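Local coordinates for protein thiamin pyrophosphokinase (Saccharomyces cerevisiae, PDB 1IG0) that catalyses the transfer of a pyrophosphate group from ATP to thiamine, making the cofactor thiamine diphosphate, and works as a homodimer, at residues E35-T40 with P183-A188; L176-V181 with N212-K217; L187-I192 with C219-T224; F228-N233 with I304-E309. All blocks are in the same frame, centred on the assembly; numbering follows the deposited sequence.

Contact 1: E35-T40 with P183-A188; sequences EDENST and PISLLA
Pro183, at the entrance to strand 184-189, meets Glu37 just ahead of strand 38-43. Its carbonyl O accepts the backbone N of Asn38 at 2.9 Å, while its ring CB lies 3.8 Å from Glu37 OE1, the two side chains set roughly perpendicular. Proline suits the start of the strand because only its carbonyl is called on. Ile184 pairs with Asn38, and its CA-H approaches Asn38 O. Its branched side chain shares a face with Thr40, whose OG1 comes within 4.1 Å of Ile184 CG2; Phe138 of helix 126-139 covers this side. Ser185 grips strand 38-43 through both backbone polar atoms, its N donating to Asn38 O over 2.8 Å and its O accepting from Thr40 N over 2.9 Å. On the other face its CB, in a short side chain, sits 3.8 Å from Glu37 OE2. The Glu37 chain reaches there because CG stands between the backbone N and the carbonyl carbon (chi1 73°) and then runs extended; its carboxylate is held by a salt bridge to Lys217 and by the backbone N of Asn34. Leu186, its CG anti to the backbone N, brings CD1 back to 3.8 Å from Thr40 CB, alongside a beta-branched residue well suited to a strand. Leu187 N donates to Thr40 O at 3.0 Å, and the ladder runs on. Such regular bonding between neighbours running the same way, with helix 126-139 over the face of Thr40 and Ile184, is characteristic of the parallel part of an alpha-beta-alpha sheet.

Contact 2: L176-V181 with N212-K217; sequences LVFSKV and NASYFK
Tyr215 turns the edge of its ring toward the face of Phe178, a T-shaped pair with centroids 5.5 Å apart and planes inclined at 64°. The touching atom is Tyr215 CE2, which stands over the rim of the Phe178 ring, 3.8 Å from Phe178 CE2. The phenylalanine ring in turn presents its own edge to the backbone: Asn212 O lies near its plane, 3.3 Å from Phe178 CE2, so the slightly positive ring hydrogens face a carbonyl at the end of helix 196-212. Val181 takes the tyrosine from another direction. Its CG1 sits over the ring face, 4.0 Å from the centroid and 28° off the normal, a CH-pi contact. That methyl is directed there by a first torsion of 174°, which sets CG1 anti to the backbone N. Leu176 adds CD2 at 4.3 Å from Tyr215 CE2, approaching obliquely. A tyrosine suits this place because its ring can be packed among apolar groups while its hydroxyl reaches a polar partner, here Ser135 of helix 126-139. One water accompanies the aromatic contact, donating to Phe178 O at 2.6 Å and bonded only weakly to Ser214 OG. Ser214 and Tyr215 occupy the middle of a type I beta turn, closed by Phe216 N on Ala213 O, which changes the chain's course from helix to strand. The whole is a T-shaped aromatic pair with aliphatic neighbours, joining the 3-10 segment 178-180, ahead of strand 184-189, to the helix-to-strand turn of the beta-alpha-beta unit formed by strand 184-189, helix 196-212 and strand 216-221.

Contact 3: L187-I192 with C219-T224; sequences LALGGI and CYMTPT
Two neighbouring parallel strands of a beta-alpha-beta unit, 184-189 and 216-221, meet here at their C-terminal ends, with helix 196-212 connecting them. Ala188 is gripped twice by the backbone of the second strand: its N donates to Cys219 O at 2.9 Å, and its O accepts Met221 N at 3.1 Å, nearly straight at 174°. Its single methyl is small enough to let the Tyr220 ring lie alongside, Ala188 CB to Tyr220 CD2 3.7 Å. On the opposite face Leu187 and Leu189 pack on Met221: Leu187 CD1 and Leu189 CD2 each come 4.1 Å from Met221 CB. Beyond the ladder a water takes over, accepting from Gly190 N and donating to Met221 O, a bridge where direct pairing has ended. Gly191 suits the bend, since a beta carbon there would run into Tyr220 CE2. Ile192 then comes back crosswise over the tyrosine, Ile192 CG1 to Tyr220 CG 4.1 Å, and rests its CB on Thr222 CG2 at 3.7 Å. The threonine divides its two branches: with chi1 at 79°, CG2 serves this apolar contact while OG1 accepts the backbone N of Thr224 in an ST turn and also that of Asp225. A serine at Thr222 would probably keep the turn but leave Ile192 without its methyl neighbour and freer to shift. Tyr220 OH is hydrogen-bonded to Ser202 O of helix 196-212, and Ile192 also packs on Phe196 of the second subunit. This is the geometry of a beta-alpha-beta crossover, with Tyr220 and Ile192 packed against its connecting helix.

Contact 4: F228-N233 with I304-E309; sequences FLIKKN and IILNVE
A first torsion of 55° places the Phe228 ring between its own backbone N and carbonyl carbon and thereby beside the strand 304-310. Leu306, with CG anti to the backbone N (chi1 -178°), extends along the same face and brings CD2 to 3.5 Å from Phe228 CZ. Phe228 and Leu306 run next to each other in a common direction. Val308 CG2 meets the edge of the ring, 3.8 Å from Phe228 CE2, and Leu306 O stands above one face toward the rim. Ile230 continues the apolar row: its CG1 touches Leu306 CB at 3.6 Å, while its CB packs on Ile304 CG1 at 3.9 Å. Beta-branched isoleucines suit extended strands, and their bulk fills this face. An alanine in place of Phe228 would probably open a gap beside Leu306 and Val308, whose CD2 and CG2 would lose the ring they rest against. The backbones form two antiparallel hydrogen-bonded pairs, Phe228 with Leu306 and Ile230 with Ile304. Leu306 N reaches Phe228 O at 2.9 Å and 179°, and Ile230 N reaches Ile304 O at 2.8 Å. Between them Leu229 and Ile305 make a non-hydrogen-bonded pair on the other face, toward Tyr207 of helix 196-212. With the backbone polar groups of both hydrogen-bonded pairs satisfied and hydrocarbon meeting hydrocarbon among the touching side chains, the chemistry implies a join held by backbone bonds and apolar burial; charge pairing comes at its end, in the Lys231-Asp303 salt bridge.

In the fold
All four contacts reach one mixed sheet; contacts 1, 3 and 4 pair its strands, and contact 2 packs a loop against the start of strand 216-221. Contacts 1 and 3 share strand 184-189, including Leu187 and Ala188, and their centres are 15 Å apart. Contact 2 lies at the opposite end of strand 216-221 from contact 3, about 22 Å between centres, and is joined to contact 1 by a probable hydrogen bond from Leu186 N to Lys217 O, 2.9 Å. Contact 4 follows after the sheet turns antiparallel; Cys219 SG of contact 3 packs on Phe228 CB at 4.1 Å. Contacts 3 and 4 both touch the second subunit. Neither lines the thiamine pocket: bound thiamine is about 12 Å from Gly191 and about 10 Å from the Leu306 side chain.

Contact 1: E35-T40 with P183-A188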
loop_
_atom_site.group_PDB
_atom_site.type_symbol
_atom_site.label_atom_id
_atom_site.label_comp_id
_atom_site.label_asym_id
_atom_site.label_seq_id
_atom_site.Cartn_x
_atom_site.Cartn_y
_atom_site.Cartn_z
ATOM N N GLU B 35 -17.905 4.005 -24.813
ATOM C CA GLU B 35 -18.036 5.031 -25.839
ATOM C C GLU B 35 -18.742 6.329 -25.452
ATOM O O GLU B 35 -18.373 7.397 -25.938
ATOM C CB GLU B 35 -18.723 4.451 -27.084
ATOM C CG GLU B 35 -19.590 3.215 -26.854
ATOM C CD GLU B 35 -18.804 1.918 -26.959
ATOM O OE1 GLU B 35 -18.077 1.576 -26.004
ATOM O OE2 GLU B 35 -18.908 1.243 -28.007
ATOM N N ASP B 36 -19.740 6.248 -24.578
ATOM C CA ASP B 36 -20.512 7.427 -24.184
ATOM C C ASP B 36 -19.933 8.257 -23.037
ATOM O O ASP B 36 -20.413 9.359 -22.768
ATOM C CB ASP B 36 -21.939 7.009 -23.813
ATOM C CG ASP B 36 -22.925 8.168 -23.855
ATOM O OD1 ASP B 36 -22.497 9.335 -23.725
ATOM O OD2 ASP B 36 -24.139 7.909 -24.005
ATOM N N GLU B 37 -18.907 7.756 -22.360
ATOM C CA GLU B 37 -18.344 8.499 -21.236
ATOM C C GLU B 37 -17.002 9.155 -21.534
ATOM O O GLU B 37 -16.311 8.786 -22.483
ATOM C CB GLU B 37 -18.200 7.567 -20.034
ATOM C CG GLU B 37 -17.068 6.559 -20.151
ATOM C CD GLU B 37 -17.195 5.423 -19.154
ATOM O OE1 GLU B 37 -17.879 5.610 -18.128
ATOM O OE2 GLU B 37 -16.607 4.347 -19.393
ATOM N N ASN B 38 -16.642 10.145 -20.722
ATOM C CA ASN B 38 -15.363 10.821 -20.881
ATOM C C ASN B 38 -14.314 9.912 -20.260
ATOM O O ASN B 38 -14.648 9.023 -19.477
ATOM C CB ASN B 38 -15.359 12.180 -20.173
ATOM C CG ASN B 38 -16.082 13.251 -20.965
ATOM O OD1 ASN B 38 -15.871 13.391 -22.170
ATOM N ND2 ASN B 38 -16.926 14.025 -20.292
ATOM N N SER B 39 -13.050 10.126 -20.606
ATOM C CA SER B 39 -11.985 9.293 -20.071
ATOM C C SER B 39 -10.684 10.057 -19.889
ATOM O O SER B 39 -10.416 11.033 -20.590
ATOM C CB SER B 39 -11.751 8.093 -20.990
ATOM O OG SER B 39 -11.416 8.515 -22.298
ATOM N N THR B 40 -9.878 9.595 -18.941
ATOM C CA THR B 40 -8.605 10.233 -18.658
ATOM C C THR B 40 -7.586 9.234 -18.139
ATOM O O THR B 40 -7.915 8.329 -17.371
ATOM C CB THR B 40 -8.752 11.347 -17.588
ATOM O OG1 THR B 40 -9.661 12.349 -18.057
ATOM C CG2 THR B 40 -7.400 11.991 -17.292
ATOM N N PRO B 183 -20.093 10.707 -17.037
ATOM C CA PRO B 183 -19.096 9.960 -16.266
ATOM C C PRO B 183 -17.684 10.133 -16.812
ATOM O O PRO B 183 -17.495 10.350 -18.007
ATOM C CB PRO B 183 -19.578 8.518 -16.387
ATOM C CG PRO B 183 -21.065 8.672 -16.511
ATOM C CD PRO B 183 -21.176 9.817 -17.489
ATOM N N ILE B 184 -16.698 10.034 -15.928
ATOM C CA ILE B 184 -15.302 10.162 -16.322
ATOM C C ILE B 184 -14.544 8.909 -15.907
ATOM O O ILE B 184 -14.292 8.692 -14.720
ATOM C CB ILE B 184 -14.626 11.380 -15.652
ATOM C CG1 ILE B 184 -15.341 12.668 -16.064
ATOM C CG2 ILE B 184 -13.156 11.447 -16.053
ATOM C CD1 ILE B 184 -14.791 13.917 -15.386
ATOM N N SER B 185 -14.198 8.078 -16.884
ATOM C CA SER B 185 -13.447 6.860 -16.610
ATOM C C SER B 185 -11.998 7.281 -16.396
ATOM O O SER B 185 -11.326 7.724 -17.329
ATOM C CB SER B 185 -13.550 5.887 -17.785
ATOM O OG SER B 185 -12.890 4.670 -17.486
ATOM N N LEU B 186 -11.524 7.138 -15.163
ATOM C CA LEU B 186 -10.169 7.540 -14.805
ATOM C C LEU B 186 -9.250 6.371 -14.452
ATOM O O LEU B 186 -9.501 5.636 -13.498
ATOM C CB LEU B 186 -10.238 8.519 -13.630
ATOM C CG LEU B 186 -8.953 9.087 -13.029
ATOM C CD1 LEU B 186 -8.218 9.927 -14.063
ATOM C CD2 LEU B 186 -9.306 9.923 -11.804
ATOM N N LEU B 187 -8.185 6.209 -15.231
ATOM C CA LEU B 187 -7.211 5.149 -14.998
ATOM C C LEU B 187 -5.923 5.825 -14.541
ATOM O O LEU B 187 -5.390 6.687 -15.239
ATOM C CB LEU B 187 -6.965 4.356 -16.285
ATOM C CG LEU B 187 -6.117 3.087 -16.159
ATOM C CD1 LEU B 187 -6.816 2.088 -15.243
ATOM C CD2 LEU B 187 -5.898 2.480 -17.537
ATOM N N ALA B 188 -5.423 5.437 -13.371
ATOM C CA ALA B 188 -4.214 6.052 -12.832
ATOM C C ALA B 188 -2.995 5.140 -12.778
ATOM O O ALA B 188 -3.088 3.965 -12.422
ATOM C CB ALA B 188 -4.500 6.613 -11.442
#

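Contact 2: L176-V181 with N212-K217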
loop_
_atom_site.group_PDB
_atom_site.type_symbol
_atom_site.label_atom_id
_atom_site.label_comp_id
_atom_site.label_asym_id
_atom_site.label_seq_id
_atom_site.Cartn_x
_atom_site.Cartn_y
_atom_site.Cartn_z
ATOM N N LEU B 176 -23.133 22.660 -10.564
ATOM C CA LEU B 176 -23.098 21.399 -11.287
ATOM C C LEU B 176 -24.223 20.460 -10.846
ATOM O O LEU B 176 -24.455 20.265 -9.652
ATOM C CB LEU B 176 -21.739 20.727 -11.067
ATOM C CG LEU B 176 -21.150 19.852 -12.175
ATOM C CD1 LEU B 176 -21.037 20.655 -13.463
ATOM C CD2 LEU B 176 -19.779 19.353 -11.743
ATOM N N VAL B 177 -24.933 19.899 -11.821
ATOM C CA VAL B 177 -26.011 18.956 -11.543
ATOM C C VAL B 177 -25.396 17.567 -11.697
ATOM O O VAL B 177 -25.413 16.983 -12.778
ATOM C CB VAL B 177 -27.177 19.117 -12.544
ATOM C CG1 VAL B 177 -28.296 18.139 -12.206
ATOM C CG2 VAL B 177 -27.695 20.545 -12.511
ATOM N N PHE B 178 -24.840 17.056 -10.603
ATOM C CA PHE B 178 -24.178 15.755 -10.586
ATOM C C PHE B 178 -24.889 14.614 -11.311
ATOM O O PHE B 178 -24.253 13.847 -12.038
ATOM C CB PHE B 178 -23.891 15.346 -9.139
ATOM C CG PHE B 178 -22.696 16.037 -8.540
ATOM C CD1 PHE B 178 -22.574 17.423 -8.594
ATOM C CD2 PHE B 178 -21.688 15.300 -7.922
ATOM C CE1 PHE B 178 -21.464 18.064 -8.046
ATOM C CE2 PHE B 178 -20.574 15.933 -7.370
ATOM C CZ PHE B 178 -20.461 17.316 -7.431
ATOM N N SER B 179 -26.199 14.496 -11.120
ATOM C CA SER B 179 -26.955 13.427 -11.765
ATOM C C SER B 179 -26.914 13.512 -13.289
ATOM O O SER B 179 -27.234 12.542 -13.974
ATOM C CB SER B 179 -28.412 13.450 -11.297
ATOM O OG SER B 179 -29.052 14.654 -11.676
ATOM N N LYS B 180 -26.511 14.664 -13.816
ATOM C CA LYS B 180 -26.448 14.857 -15.262
ATOM C C LYS B 180 -25.030 15.031 -15.799
ATOM O O LYS B 180 -24.837 15.350 -16.974
ATOM C CB LYS B 180 -27.296 16.065 -15.660
ATOM C CG LYS B 180 -28.770 15.915 -15.321
ATOM C CD LYS B 180 -29.389 14.727 -16.046
ATOM C CE LYS B 180 -30.851 14.554 -15.668
ATOM N NZ LYS B 180 -31.475 13.414 -16.389
ATOM N N VAL B 181 -24.039 14.827 -14.938
ATOM C CA VAL B 181 -22.646 14.960 -15.349
ATOM C C VAL B 181 -22.199 13.699 -16.075
ATOM O O VAL B 181 -22.425 12.589 -15.596
ATOM C CB VAL B 181 -21.719 15.182 -14.133
ATOM C CG1 VAL B 181 -20.258 15.179 -14.580
ATOM C CG2 VAL B 181 -22.063 16.496 -13.451
ATOM N N ASN B 212 -17.760 12.704 -3.026
ATOM C CA ASN B 212 -17.884 14.105 -3.417
ATOM C C ASN B 212 -17.817 14.421 -4.911
ATOM O O ASN B 212 -18.021 15.567 -5.311
ATOM C CB ASN B 212 -16.826 14.914 -2.668
ATOM C CG ASN B 212 -16.920 14.729 -1.165
ATOM O OD1 ASN B 212 -15.906 14.665 -0.472
ATOM N ND2 ASN B 212 -18.144 14.650 -0.653
ATOM N N ALA B 213 -17.530 13.416 -5.729
ATOM C CA ALA B 213 -17.451 13.591 -7.179
ATOM C C ALA B 213 -17.755 12.238 -7.806
ATOM O O ALA B 213 -16.953 11.692 -8.565
ATOM C CB ALA B 213 -16.056 14.062 -7.581
ATOM N N SER B 214 -18.932 11.715 -7.473
ATOM C CA SER B 214 -19.384 10.407 -7.932
ATOM C C SER B 214 -19.346 10.152 -9.431
ATOM O O SER B 214 -19.416 8.999 -9.852
ATOM C CB SER B 214 -20.798 10.132 -7.416
ATOM O OG SER B 214 -21.725 11.061 -7.950
ATOM N N TYR B 215 -19.243 11.199 -10.243
ATOM C CA TYR B 215 -19.194 10.990 -11.687
ATOM C C TYR B 215 -17.867 10.364 -12.106
ATOM O O TYR B 215 -17.745 9.822 -13.207
ATOM C CB TYR B 215 -19.439 12.306 -12.434
ATOM C CG TYR B 215 -18.646 13.482 -11.923
ATOM C CD1 TYR B 215 -17.340 13.711 -12.354
ATOM C CD2 TYR B 215 -19.199 14.365 -10.995
ATOM C CE1 TYR B 215 -16.605 14.790 -11.874
ATOM C CE2 TYR B 215 -18.470 15.447 -10.506
ATOM C CZ TYR B 215 -17.175 15.653 -10.949
ATOM O OH TYR B 215 -16.446 16.712 -10.459
ATOM N N PHE B 216 -16.875 10.433 -11.221
ATOM C CA PHE B 216 -15.568 9.841 -11.486
ATOM C C PHE B 216 -15.628 8.339 -11.240
ATOM O O PHE B 216 -16.333 7.875 -10.342
ATOM C CB PHE B 216 -14.494 10.411 -10.552
ATOM C CG PHE B 216 -13.862 11.687 -11.031
ATOM C CD1 PHE B 216 -14.140 12.896 -10.401
ATOM C CD2 PHE B 216 -12.947 11.673 -12.081
ATOM C CE1 PHE B 216 -13.513 14.076 -10.808
ATOM C CE2 PHE B 216 -12.313 12.844 -12.498
ATOM C CZ PHE B 216 -12.596 14.048 -11.858
ATOM N N LYS B 217 -14.883 7.590 -12.042
ATOM C CA LYS B 217 -14.793 6.143 -11.902
ATOM C C LYS B 217 -13.296 5.869 -11.928
ATOM O O LYS B 217 -12.707 5.635 -12.984
ATOM C CB LYS B 217 -15.478 5.430 -13.067
ATOM C CG LYS B 217 -16.926 5.833 -13.293
ATOM C CD LYS B 217 -17.589 4.892 -14.290
ATOM C CE LYS B 217 -16.775 4.787 -15.571
ATOM N NZ LYS B 217 -17.223 3.650 -16.422
HETATM O O HOH W 1 -22.252 12.620 -10.853
#

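Contact 3: L187-I192 with C219-T224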
loop_
_atom_site.group_PDB
_atom_site.type_symbol
_atom_site.label_atom_id
_atom_site.label_comp_id
_atom_site.label_asym_id
_atom_site.label_seq_id
_atom_site.Cartn_x
_atom_site.Cartn_y
_atom_site.Cartn_z
ATOM N N LEU B 187 -8.185 6.209 -15.231
ATOM C CA LEU B 187 -7.211 5.149 -14.998
ATOM C C LEU B 187 -5.923 5.825 -14.541
ATOM O O LEU B 187 -5.390 6.687 -15.239
ATOM C CB LEU B 187 -6.965 4.356 -16.285
ATOM C CG LEU B 187 -6.117 3.087 -16.159
ATOM C CD1 LEU B 187 -6.816 2.088 -15.243
ATOM C CD2 LEU B 187 -5.898 2.480 -17.537
ATOM N N ALA B 188 -5.423 5.437 -13.371
ATOM C CA ALA B 188 -4.214 6.052 -12.832
ATOM C C ALA B 188 -2.995 5.140 -12.778
ATOM O O ALA B 188 -3.088 3.965 -12.422
ATOM C CB ALA B 188 -4.500 6.613 -11.442
ATOM N N LEU B 189 -1.846 5.710 -13.127
ATOM C CA LEU B 189 -0.576 4.996 -13.117
ATOM C C LEU B 189 0.362 5.646 -12.101
ATOM O O LEU B 189 0.398 6.871 -11.978
ATOM C CB LEU B 189 0.078 5.047 -14.503
ATOM C CG LEU B 189 -0.611 4.358 -15.685
ATOM C CD1 LEU B 189 0.120 4.706 -16.979
ATOM C CD2 LEU B 189 -0.623 2.851 -15.469
ATOM N N GLY B 190 1.108 4.824 -11.370
ATOM C CA GLY B 190 2.060 5.337 -10.399
ATOM C C GLY B 190 1.563 5.854 -9.058
ATOM O O GLY B 190 2.300 6.550 -8.363
ATOM N N GLY B 191 0.333 5.523 -8.680
ATOM C CA GLY B 191 -0.179 5.995 -7.403
ATOM C C GLY B 191 -0.028 4.984 -6.281
ATOM O O GLY B 191 -0.325 5.278 -5.121
ATOM N N ILE B 192 0.454 3.793 -6.623
ATOM C CA ILE B 192 0.623 2.719 -5.650
ATOM C C ILE B 192 2.020 2.093 -5.726
ATOM O O ILE B 192 2.579 1.939 -6.812
ATOM C CB ILE B 192 -0.413 1.587 -5.903
ATOM C CG1 ILE B 192 -1.835 2.161 -5.949
ATOM C CG2 ILE B 192 -0.294 0.518 -4.824
ATOM C CD1 ILE B 192 -2.371 2.621 -4.611
ATOM N N CYS B 219 -9.690 3.958 -11.072
ATOM C CA CYS B 219 -9.092 2.635 -10.961
ATOM C C CYS B 219 -7.585 2.758 -11.114
ATOM O O CYS B 219 -7.100 3.452 -12.007
ATOM C CB CYS B 219 -9.630 1.693 -12.040
ATOM S SG CYS B 219 -8.954 0.007 -11.954
ATOM N N TYR B 220 -6.846 2.091 -10.237
ATOM C CA TYR B 220 -5.395 2.126 -10.305
ATOM C C TYR B 220 -4.886 0.888 -11.006
ATOM O O TYR B 220 -5.397 -0.212 -10.792
ATOM C CB TYR B 220 -4.770 2.179 -8.907
ATOM C CG TYR B 220 -5.061 3.444 -8.144
ATOM C CD1 TYR B 220 -6.142 3.523 -7.268
ATOM C CD2 TYR B 220 -4.273 4.579 -8.324
ATOM C CE1 TYR B 220 -6.432 4.705 -6.590
ATOM C CE2 TYR B 220 -4.554 5.763 -7.653
ATOM C CZ TYR B 220 -5.634 5.820 -6.788
ATOM O OH TYR B 220 -5.916 6.991 -6.126
ATOM N N MET B 221 -3.890 1.076 -11.860
ATOM C CA MET B 221 -3.270 -0.035 -12.555
ATOM C C MET B 221 -1.817 -0.023 -12.119
ATOM O O MET B 221 -1.103 0.957 -12.335
ATOM C CB MET B 221 -3.351 0.129 -14.069
ATOM C CG MET B 221 -2.620 -0.980 -14.810
ATOM S SD MET B 221 -2.720 -0.847 -16.600
ATOM C CE MET B 221 -4.267 -1.640 -16.913
ATOM N N THR B 222 -1.390 -1.108 -11.488
ATOM C CA THR B 222 -0.023 -1.216 -11.012
ATOM C C THR B 222 0.610 -2.398 -11.727
ATOM O O THR B 222 -0.039 -3.054 -12.542
ATOM C CB THR B 222 0.011 -1.454 -9.486
ATOM O OG1 THR B 222 -0.268 -2.831 -9.205
ATOM C CG2 THR B 222 -1.037 -0.593 -8.796
ATOM N N PRO B 223 1.888 -2.687 -11.443
ATOM C CA PRO B 223 2.531 -3.819 -12.114
ATOM C C PRO B 223 1.885 -5.159 -11.777
ATOM O O PRO B 223 2.116 -6.153 -12.469
ATOM C CB PRO B 223 3.971 -3.747 -11.610
ATOM C CG PRO B 223 4.164 -2.289 -11.327
ATOM C CD PRO B 223 2.870 -1.918 -10.658
ATOM N N THR B 224 1.069 -5.181 -10.727
ATOM C CA THR B 224 0.431 -6.421 -10.292
ATOM C C THR B 224 -1.072 -6.367 -10.027
ATOM O O THR B 224 -1.717 -7.414 -9.932
ATOM C CB THR B 224 1.089 -6.939 -9.002
ATOM O OG1 THR B 224 0.963 -5.946 -7.976
ATOM C CG2 THR B 224 2.562 -7.232 -9.235
HETATM O O HOH W 2 1.368 2.054 -11.907
#

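Contact 4: F228-N233 with I304-E309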
loop_
_atom_site.group_PDB
_atom_site.type_symbol
_atom_site.label_atom_id
_atom_site.label_comp_id
_atom_site.label_asym_id
_atom_site.label_seq_id
_atom_site.Cartn_x
_atom_site.Cartn_y
_atom_site.Cartn_z
ATOM N N PHE B 228 -9.682 -0.726 -7.221
ATOM C CA PHE B 228 -10.843 0.138 -7.366
ATOM C C PHE B 228 -11.842 -0.041 -6.232
ATOM O O PHE B 228 -11.695 -0.934 -5.399
ATOM C CB PHE B 228 -11.510 -0.138 -8.714
ATOM C CG PHE B 228 -11.877 -1.578 -8.920
ATOM C CD1 PHE B 228 -13.178 -2.016 -8.699
ATOM C CD2 PHE B 228 -10.916 -2.502 -9.321
ATOM C CE1 PHE B 228 -13.517 -3.358 -8.876
ATOM C CE2 PHE B 228 -11.247 -3.844 -9.498
ATOM C CZ PHE B 228 -12.550 -4.272 -9.276
ATOM N N LEU B 229 -12.863 0.807 -6.209
ATOM C CA LEU B 229 -13.862 0.742 -5.154
ATOM C C LEU B 229 -15.104 -0.046 -5.538
ATOM O O LEU B 229 -15.592 0.039 -6.666
ATOM C CB LEU B 229 -14.258 2.157 -4.722
ATOM C CG LEU B 229 -15.173 2.282 -3.499
ATOM C CD1 LEU B 229 -14.876 3.580 -2.769
ATOM C CD2 LEU B 229 -16.628 2.216 -3.929
ATOM N N ILE B 230 -15.596 -0.821 -4.577
ATOM C CA ILE B 230 -16.794 -1.629 -4.742
ATOM C C ILE B 230 -17.902 -0.995 -3.902
ATOM O O ILE B 230 -17.790 -0.905 -2.679
ATOM C CB ILE B 230 -16.551 -3.080 -4.259
ATOM C CG1 ILE B 230 -15.639 -3.810 -5.249
ATOM C CG2 ILE B 230 -17.876 -3.809 -4.081
ATOM C CD1 ILE B 230 -16.218 -3.930 -6.644
ATOM N N LYS B 231 -18.962 -0.540 -4.561
ATOM C CA LYS B 231 -20.077 0.083 -3.857
ATOM C C LYS B 231 -20.810 -0.928 -2.979
ATOM O O LYS B 231 -20.907 -2.112 -3.304
ATOM C CB LYS B 231 -21.056 0.709 -4.854
ATOM C CG LYS B 231 -20.509 1.911 -5.627
ATOM C CD LYS B 231 -20.827 3.247 -4.955
ATOM C CE LYS B 231 -19.758 3.704 -3.964
ATOM N NZ LYS B 231 -20.128 4.999 -3.297
ATOM N N LYS B 232 -21.324 -0.437 -1.860
ATOM C CA LYS B 232 -22.050 -1.242 -0.887
ATOM C C LYS B 232 -23.373 -1.790 -1.417
ATOM O O LYS B 232 -23.852 -1.382 -2.472
ATOM C CB LYS B 232 -22.343 -0.383 0.343
ATOM C CG LYS B 232 -23.142 0.866 -0.015
ATOM C CD LYS B 232 -23.445 1.747 1.184
ATOM C CE LYS B 232 -24.238 2.969 0.740
ATOM N NZ LYS B 232 -24.622 3.850 1.873
ATOM N N ASN B 233 -23.948 -2.721 -0.661
ATOM C CA ASN B 233 -25.243 -3.319 -0.968
ATOM C C ASN B 233 -25.391 -4.216 -2.196
ATOM O O ASN B 233 -26.504 -4.418 -2.685
ATOM C CB ASN B 233 -26.293 -2.211 -1.015
ATOM C CG ASN B 233 -26.453 -1.511 0.321
ATOM O OD1 ASN B 233 -26.886 -0.362 0.379
ATOM N ND2 ASN B 233 -26.113 -2.205 1.404
ATOM N N ILE B 304 -16.078 -0.818 -0.106
ATOM C CA ILE B 304 -14.793 -1.417 0.222
ATOM C C ILE B 304 -13.890 -1.336 -0.999
ATOM O O ILE B 304 -14.354 -1.078 -2.109
ATOM C CB ILE B 304 -14.920 -2.904 0.627
ATOM C CG1 ILE B 304 -15.360 -3.742 -0.575
ATOM C CG2 ILE B 304 -15.901 -3.050 1.779
ATOM C CD1 ILE B 304 -15.078 -5.231 -0.406
ATOM N N ILE B 305 -12.597 -1.552 -0.789
ATOM C CA ILE B 305 -11.639 -1.522 -1.882
ATOM C C ILE B 305 -11.366 -2.951 -2.325
ATOM O O ILE B 305 -11.223 -3.849 -1.496
ATOM C CB ILE B 305 -10.302 -0.887 -1.451
ATOM C CG1 ILE B 305 -10.549 0.510 -0.874
ATOM C CG2 ILE B 305 -9.353 -0.817 -2.642
ATOM C CD1 ILE B 305 -11.221 1.477 -1.840
ATOM N N LEU B 306 -11.303 -3.159 -3.634
ATOM C CA LEU B 306 -11.035 -4.478 -4.180
ATOM C C LEU B 306 -9.790 -4.400 -5.045
ATOM O O LEU B 306 -9.607 -3.449 -5.806
ATOM C CB LEU B 306 -12.213 -4.955 -5.033
ATOM C CG LEU B 306 -12.105 -6.354 -5.635
ATOM C CD1 LEU B 306 -12.278 -7.395 -4.545
ATOM C CD2 LEU B 306 -13.168 -6.531 -6.699
ATOM N N ASN B 307 -8.919 -5.387 -4.903
ATOM C CA ASN B 307 -7.723 -5.429 -5.719
ATOM C C ASN B 307 -7.835 -6.720 -6.510
ATOM O O ASN B 307 -8.173 -7.771 -5.961
ATOM C CB ASN B 307 -6.456 -5.422 -4.854
ATOM C CG ASN B 307 -6.084 -6.798 -4.340
ATOM O OD1 ASN B 307 -5.284 -7.509 -4.951
ATOM N ND2 ASN B 307 -6.667 -7.184 -3.213
ATOM N N VAL B 308 -7.598 -6.629 -7.810
ATOM C CA VAL B 308 -7.668 -7.797 -8.669
ATOM C C VAL B 308 -6.313 -7.969 -9.323
ATOM O O VAL B 308 -5.874 -7.122 -10.102
ATOM C CB VAL B 308 -8.747 -7.635 -9.761
ATOM C CG1 VAL B 308 -8.729 -8.839 -10.694
ATOM C CG2 VAL B 308 -10.118 -7.486 -9.115
ATOM N N GLU B 309 -5.641 -9.062 -8.985
ATOM C CA GLU B 309 -4.331 -9.333 -9.544
ATOM C C GLU B 309 -4.444 -9.500 -11.048
ATOM O O GLU B 309 -5.328 -10.202 -11.541
ATOM C CB GLU B 309 -3.738 -10.595 -8.918
ATOM C CG GLU B 309 -2.463 -11.077 -9.585
ATOM C CD GLU B 309 -1.831 -12.239 -8.851
ATOM O OE1 GLU B 309 -2.578 -13.142 -8.420
ATOM O OE2 GLU B 309 -0.590 -12.251 -8.716
#